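Long-range contacts in iron-regulated outer membrane protein (Neisseria meningitidis, PDB 4B7O), which is a TonB-dependent transporter of the meningococcal outer membrane that takes up iron, probably as ferric siderophores: residues R637-L643 with W656-Q662; G687-N691 with F715-Y719. All coordinates share one frame; numbering follows the deposited sequence.

Contact 1 of 2, residues R637-L643 with W656-Q662; sequences RAWTASL and WRGRYVQ. Unlike the reference sequence in segment 637-643: Ala638 (reference Thr).
Trp639 and Gln662 meet at one end of an antiparallel beta hairpin in the wall of the TonB-dependent transporter barrel. The indole NE1 of Trp639 gives a nearly straight hydrogen bond of 3.1 Å to Gln662 OE1. The oxygen lies in the ring plane, but the donor stands 43° out of the amide plane. The same OE1 sits over one face of the Arg637 guanidinium, 2.9 Å from Arg637 NE, where the angle is too poor for a bond. The Arg637 and Gln662 side chains extend alongside each other.

Beyond this cluster, along the strands, the backbone pairs regularly. Trp639 and Tyr660 form a hydrogen-bonded pair, with Trp639 N 2.7 Å from Tyr660 O. The pairs Ala641-Gly658 and Leu643-Trp656 follow.

The Trp656 indole folds back over Gly658, as its chi1 of 158° sets CG anti to the backbone N. Its CH2 reaches Ala641 CB at 3.8 Å.

On the other face of the hairpin, Thr640 CG2 lies 3.7 Å from Arg659 NH1. This face meets the plug. Glu91 O hydrogen-bonds Thr640 OG1, its OE2 bonds Ser642 OG, and its OE1 forms a salt bridge with Arg657 NE. Arg659 NH2 salt-bridges Asp96 OD1, and its NH1 hydrogen-bonds Lys90 O.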
loop_
_atom_site.group_PDB
_atom_site.type_symbol
_atom_site.label_atom_id
_atom_site.label_comp_id
_atom_site.label_asym_id
_atom_site.label_seq_id
_atom_site.Cartn_x
_atom_site.Cartn_y
_atom_site.Cartn_z
ATOM N N ARG A 637 -18.044 -7.012 -7.563
ATOM C CA ARG A 637 -18.598 -6.181 -6.507
ATOM C C ARG A 637 -18.295 -6.834 -5.163
ATOM O O ARG A 637 -18.567 -8.020 -4.979
ATOM C CB ARG A 637 -20.109 -6.096 -6.691
ATOM C CG ARG A 637 -20.766 -5.035 -5.821
ATOM C CD ARG A 637 -22.014 -4.554 -6.506
ATOM N NE ARG A 637 -23.082 -5.481 -6.236
ATOM C CZ ARG A 637 -24.170 -5.581 -6.974
ATOM N NH1 ARG A 637 -24.326 -4.825 -8.046
ATOM N NH2 ARG A 637 -25.080 -6.459 -6.650
ATOM N N ALA A 638 -17.802 -6.060 -4.206
ATOM C CA ALA A 638 -17.392 -6.633 -2.982
ATOM C C ALA A 638 -18.322 -6.220 -1.866
ATOM O O ALA A 638 -18.597 -5.043 -1.732
ATOM C CB ALA A 638 -15.929 -6.233 -2.686
ATOM N N TRP A 639 -18.774 -7.194 -1.063
ATOM C CA TRP A 639 -19.665 -6.961 0.065
ATOM C C TRP A 639 -18.972 -7.413 1.288
ATOM O O TRP A 639 -18.353 -8.451 1.272
ATOM C CB TRP A 639 -20.932 -7.796 -0.029
ATOM C CG TRP A 639 -21.755 -7.550 -1.271
ATOM C CD1 TRP A 639 -21.523 -8.047 -2.525
ATOM C CD2 TRP A 639 -22.959 -6.716 -1.408
ATOM N NE1 TRP A 639 -22.464 -7.607 -3.405
ATOM C CE2 TRP A 639 -23.364 -6.820 -2.800
ATOM C CE3 TRP A 639 -23.703 -5.908 -0.541
ATOM C CZ2 TRP A 639 -24.475 -6.146 -3.309
ATOM C CZ3 TRP A 639 -24.830 -5.228 -1.052
ATOM C CH2 TRP A 639 -25.208 -5.345 -2.402
ATOM N N THR A 640 -19.110 -6.666 2.380
ATOM C CA THR A 640 -18.517 -7.044 3.631
ATOM C C THR A 640 -19.609 -6.844 4.636
ATOM O O THR A 640 -20.506 -6.040 4.390
ATOM C CB THR A 640 -17.252 -6.198 3.994
ATOM O OG1 THR A 640 -17.432 -4.823 3.667
ATOM C CG2 THR A 640 -16.068 -6.613 3.159
ATOM N N ALA A 641 -19.569 -7.560 5.761
ATOM C CA ALA A 641 -20.534 -7.312 6.838
ATOM C C ALA A 641 -19.960 -7.920 8.079
ATOM O O ALA A 641 -19.207 -8.890 7.997
ATOM C CB ALA A 641 -21.881 -7.974 6.550
ATOM N N SER A 642 -20.339 -7.408 9.246
ATOM C CA SER A 642 -20.040 -8.152 10.449
ATOM C C SER A 642 -21.081 -7.906 11.471
ATOM O O SER A 642 -21.760 -6.883 11.455
ATOM C CB SER A 642 -18.650 -7.817 11.056
ATOM O OG SER A 642 -18.480 -6.428 11.225
ATOM N N LEU A 643 -21.157 -8.827 12.416
ATOM C CA LEU A 643 -22.058 -8.669 13.522
ATOM C C LEU A 643 -21.305 -9.103 14.698
ATOM O O LEU A 643 -20.712 -10.163 14.668
ATOM C CB LEU A 643 -23.253 -9.578 13.299
ATOM C CG LEU A 643 -24.335 -9.514 14.352
ATOM C CD1 LEU A 643 -24.787 -8.049 14.462
ATOM C CD2 LEU A 643 -25.484 -10.422 13.904
ATOM N N TRP A 656 -18.959 -12.470 14.005
ATOM C CA TRP A 656 -18.870 -13.095 12.732
ATOM C C TRP A 656 -18.457 -12.019 11.791
ATOM O O TRP A 656 -18.859 -10.862 11.969
ATOM C CB TRP A 656 -20.280 -13.587 12.331
ATOM C CG TRP A 656 -20.435 -13.770 10.859
ATOM C CD1 TRP A 656 -20.003 -14.838 10.102
ATOM C CD2 TRP A 656 -20.987 -12.819 9.900
ATOM N NE1 TRP A 656 -20.281 -14.629 8.792
ATOM C CE2 TRP A 656 -20.883 -13.439 8.612
ATOM C CE3 TRP A 656 -21.561 -11.572 9.992
ATOM C CZ2 TRP A 656 -21.333 -12.829 7.472
ATOM C CZ3 TRP A 656 -22.033 -10.984 8.835
ATOM C CH2 TRP A 656 -21.891 -11.584 7.602
ATOM N N ARG A 657 -17.723 -12.393 10.741
ATOM C CA ARG A 657 -17.295 -11.438 9.737
ATOM C C ARG A 657 -17.396 -12.094 8.360
ATOM O O ARG A 657 -17.196 -13.280 8.221
ATOM C CB ARG A 657 -15.856 -10.991 10.021
ATOM C CG ARG A 657 -15.379 -9.894 9.095
ATOM C CD ARG A 657 -14.011 -9.304 9.456
ATOM N NE ARG A 657 -14.041 -8.307 10.566
ATOM C CZ ARG A 657 -13.552 -8.515 11.809
ATOM N NH1 ARG A 657 -13.043 -9.679 12.165
ATOM N NH2 ARG A 657 -13.588 -7.567 12.730
ATOM N N GLY A 658 -17.726 -11.359 7.334
ATOM C CA GLY A 658 -17.866 -12.046 6.074
ATOM C C GLY A 658 -17.515 -11.147 4.934
ATOM O O GLY A 658 -17.674 -9.948 5.034
ATOM N N ARG A 659 -17.031 -11.731 3.845
ATOM C CA ARG A 659 -16.628 -10.953 2.720
ATOM C C ARG A 659 -17.046 -11.716 1.516
ATOM O O ARG A 659 -16.673 -12.884 1.363
ATOM C CB ARG A 659 -15.124 -10.791 2.738
ATOM C CG ARG A 659 -14.637 -9.826 1.699
ATOM C CD ARG A 659 -13.139 -9.690 1.762
ATOM N NE ARG A 659 -12.663 -9.026 0.553
ATOM C CZ ARG A 659 -12.505 -7.706 0.410
ATOM N NH1 ARG A 659 -12.781 -6.874 1.396
ATOM N NH2 ARG A 659 -12.068 -7.223 -0.738
ATOM N N TYR A 660 -17.847 -11.087 0.666
ATOM C CA TYR A 660 -18.334 -11.760 -0.494
ATOM C C TYR A 660 -17.980 -10.947 -1.667
ATOM O O TYR A 660 -18.245 -9.735 -1.711
ATOM C CB TYR A 660 -19.840 -11.959 -0.408
ATOM C CG TYR A 660 -20.248 -13.184 0.432
ATOM C CD1 TYR A 660 -19.945 -13.252 1.810
ATOM C CD2 TYR A 660 -20.958 -14.277 -0.153
ATOM C CE1 TYR A 660 -20.325 -14.357 2.575
ATOM C CE2 TYR A 660 -21.351 -15.379 0.623
ATOM C CZ TYR A 660 -21.032 -15.398 1.971
ATOM O OH TYR A 660 -21.380 -16.456 2.740
ATOM N N VAL A 661 -17.339 -11.588 -2.634
ATOM C CA VAL A 661 -17.122 -10.920 -3.903
ATOM C C VAL A 661 -17.786 -11.632 -5.051
ATOM O O VAL A 661 -17.736 -12.855 -5.166
ATOM C CB VAL A 661 -15.678 -10.404 -4.135
ATOM C CG1 VAL A 661 -14.791 -10.610 -2.931
ATOM C CG2 VAL A 661 -15.059 -10.848 -5.452
ATOM N N GLN A 662 -18.482 -10.844 -5.850
ATOM C CA GLN A 662 -19.243 -11.343 -6.977
ATOM C C GLN A 662 -18.299 -11.584 -8.181
ATOM O O GLN A 662 -17.180 -11.100 -8.220
ATOM C CB GLN A 662 -20.338 -10.325 -7.333
ATOM C CG GLN A 662 -21.414 -10.299 -6.284
ATOM C CD GLN A 662 -22.626 -9.505 -6.715
ATOM O OE1 GLN A 662 -22.769 -8.327 -6.376
ATOM N NE2 GLN A 662 -23.536 -10.164 -7.417
#

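Contact 2 of 2, residues G687-N691 with F715-Y719; sequences GFGVN and FNTFY
Phe688 and Tyr719 stack where a strand of the transporter barrel, 684-697, meets the loop that leads into the last barrel strand, 736-744. The stack is offset, with ring centroids 4.2 Å apart and planes at 17°. It is not symmetric. Tyr719 CD2 stands over the centre of the Phe688 ring, while Phe688 CD1 lies toward the rim of the Tyr719 ring. A similar first torsion in both, chi1 54° in Phe688 and 68° in Tyr719, swings each ring to the same side of its own backbone, and the two overlap nearly parallel. Phe688 CB and Tyr719 CB also come within 3.6 Å.

Apolar contact continues along the strand. The Val690 side chain lies across that of Tyr719, and Val690 CG2 touches Tyr719 CE1 at 3.3 Å. Further on, the CB of Asn691 packs 4.0 Å from Phe715 CE2.

The polar contacts lie between these apolar groups. Thr717 OG1 is 3.2 Å from Gly689 O, close enough for a hydrogen bond, though its proton could go to another acceptor instead. The Thr717 backbone N is held by Asn713 OD1, which helps to fix the loop at this point. Backbone bonds from Asn691 to Val714 and from Tyr719 to Gly732 place the two ends of the contact in the fold.

A water joins the two backbones as acceptor from both. It takes hydrogen bonds from Asn691 N at 2.9 Å and from Phe715 N at 3.1 Å. The water also lies 3.4 Å from Thr717 OG1, a weak contact whose direction is undecided.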
loop_
_atom_site.group_PDB
_atom_site.type_symbol
_atom_site.label_atom_id
_atom_site.label_comp_id
_atom_site.label_asym_id
_atom_site.label_seq_id
_atom_site.Cartn_x
_atom_site.Cartn_y
_atom_site.Cartn_z
ATOM N N GLY A 687 -16.815 -15.695 -8.354
ATOM C CA GLY A 687 -16.971 -15.015 -7.115
ATOM C C GLY A 687 -16.924 -16.017 -5.990
ATOM O O GLY A 687 -16.954 -17.213 -6.226
ATOM N N PHE A 688 -16.878 -15.532 -4.750
ATOM C CA PHE A 688 -16.714 -16.426 -3.633
ATOM C C PHE A 688 -17.200 -15.714 -2.369
ATOM O O PHE A 688 -17.356 -14.472 -2.330
ATOM C CB PHE A 688 -15.218 -16.781 -3.493
ATOM C CG PHE A 688 -14.335 -15.562 -3.393
ATOM C CD1 PHE A 688 -14.061 -14.981 -2.146
ATOM C CD2 PHE A 688 -13.807 -14.966 -4.554
ATOM C CE1 PHE A 688 -13.296 -13.806 -2.057
ATOM C CE2 PHE A 688 -12.986 -13.845 -4.474
ATOM C CZ PHE A 688 -12.749 -13.244 -3.235
ATOM N N GLY A 689 -17.384 -16.517 -1.334
ATOM C CA GLY A 689 -17.771 -16.061 -0.046
ATOM C C GLY A 689 -16.890 -16.625 1.021
ATOM O O GLY A 689 -16.709 -17.840 1.091
ATOM N N VAL A 690 -16.371 -15.734 1.872
ATOM C CA VAL A 690 -15.538 -16.094 3.004
ATOM C C VAL A 690 -16.178 -15.680 4.328
ATOM O O VAL A 690 -16.610 -14.550 4.471
ATOM C CB VAL A 690 -14.148 -15.446 2.836
ATOM C CG1 VAL A 690 -13.253 -15.791 4.004
ATOM C CG2 VAL A 690 -13.519 -15.990 1.562
ATOM N N ASN A 691 -16.200 -16.581 5.299
ATOM C CA ASN A 691 -16.841 -16.322 6.571
ATOM C C ASN A 691 -15.877 -16.583 7.682
ATOM O O ASN A 691 -15.196 -17.607 7.644
ATOM C CB ASN A 691 -18.040 -17.230 6.778
ATOM C CG ASN A 691 -19.228 -16.807 5.971
ATOM O OD1 ASN A 691 -19.521 -17.398 4.918
ATOM N ND2 ASN A 691 -19.941 -15.777 6.454
ATOM N N PHE A 715 -15.741 -22.050 6.331
ATOM C CA PHE A 715 -16.212 -23.124 5.438
ATOM C C PHE A 715 -15.120 -23.642 4.550
ATOM O O PHE A 715 -15.378 -24.418 3.616
ATOM C CB PHE A 715 -17.457 -22.734 4.664
ATOM C CG PHE A 715 -18.571 -22.377 5.562
ATOM C CD1 PHE A 715 -19.247 -23.378 6.295
ATOM C CD2 PHE A 715 -18.897 -21.048 5.783
ATOM C CE1 PHE A 715 -20.284 -23.042 7.176
ATOM C CE2 PHE A 715 -19.917 -20.711 6.659
ATOM C CZ PHE A 715 -20.606 -21.695 7.369
ATOM N N ASN A 716 -13.885 -23.224 4.839
ATOM C CA ASN A 716 -12.755 -23.752 4.106
ATOM C C ASN A 716 -12.984 -23.659 2.604
ATOM O O ASN A 716 -12.781 -24.603 1.861
ATOM C CB ASN A 716 -12.461 -25.212 4.506
ATOM C CG ASN A 716 -11.096 -25.644 4.028
ATOM O OD1 ASN A 716 -10.181 -24.835 3.984
ATOM N ND2 ASN A 716 -10.971 -26.871 3.600
ATOM N N THR A 717 -13.393 -22.478 2.187
ATOM C CA THR A 717 -13.655 -22.140 0.809
ATOM C C THR A 717 -12.418 -22.048 0.019
ATOM O O THR A 717 -11.415 -21.443 0.419
ATOM C CB THR A 717 -14.274 -20.752 0.676
ATOM O OG1 THR A 717 -15.431 -20.696 1.499
ATOM C CG2 THR A 717 -14.625 -20.490 -0.746
ATOM N N PHE A 718 -12.548 -22.588 -1.167
ATOM C CA PHE A 718 -11.474 -22.628 -2.084
ATOM C C PHE A 718 -11.805 -21.536 -3.042
ATOM O O PHE A 718 -12.883 -21.546 -3.648
ATOM C CB PHE A 718 -11.464 -24.009 -2.755
ATOM C CG PHE A 718 -10.486 -24.134 -3.901
ATOM C CD1 PHE A 718 -9.285 -23.418 -3.907
ATOM C CD2 PHE A 718 -10.758 -25.005 -4.964
ATOM C CE1 PHE A 718 -8.399 -23.517 -4.980
ATOM C CE2 PHE A 718 -9.865 -25.146 -6.032
ATOM C CZ PHE A 718 -8.689 -24.387 -6.053
ATOM N N TYR A 719 -10.899 -20.580 -3.177
ATOM C CA TYR A 719 -11.114 -19.522 -4.126
ATOM C C TYR A 719 -9.821 -18.833 -4.481
ATOM O O TYR A 719 -8.836 -18.946 -3.775
ATOM C CB TYR A 719 -12.064 -18.471 -3.518
ATOM C CG TYR A 719 -11.450 -17.671 -2.336
ATOM C CD1 TYR A 719 -11.464 -18.175 -1.027
ATOM C CD2 TYR A 719 -10.894 -16.407 -2.543
ATOM C CE1 TYR A 719 -10.933 -17.449 0.022
ATOM C CE2 TYR A 719 -10.344 -15.670 -1.508
ATOM C CZ TYR A 719 -10.375 -16.191 -0.215
ATOM O OH TYR A 719 -9.837 -15.452 0.834
HETATM O O HOH W 1 -15.735 -19.384 4.658
#

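Overall arrangement
Contacts 1 and 2 lie next to each other in the barrel, with centres about 11 Å apart, and follow one another along the chain. Their common element is the pairing of strands 652-665 and 684-697. Val661 O is 2.8 Å from Phe688 N, and Arg659 O is 2.9 Å from Val690 N; both are probable hydrogen bonds. Packing adds to this where Tyr660 CD2 lies 3.7 Å from Gly689 CA. Strand 684-697 thus pairs with the hairpin of contact 1 and meets the 715-719 loop in contact 2. With the bonds between 652-665 and 684-697, the two contacts make a continuous run from strand 638-647 to that loop.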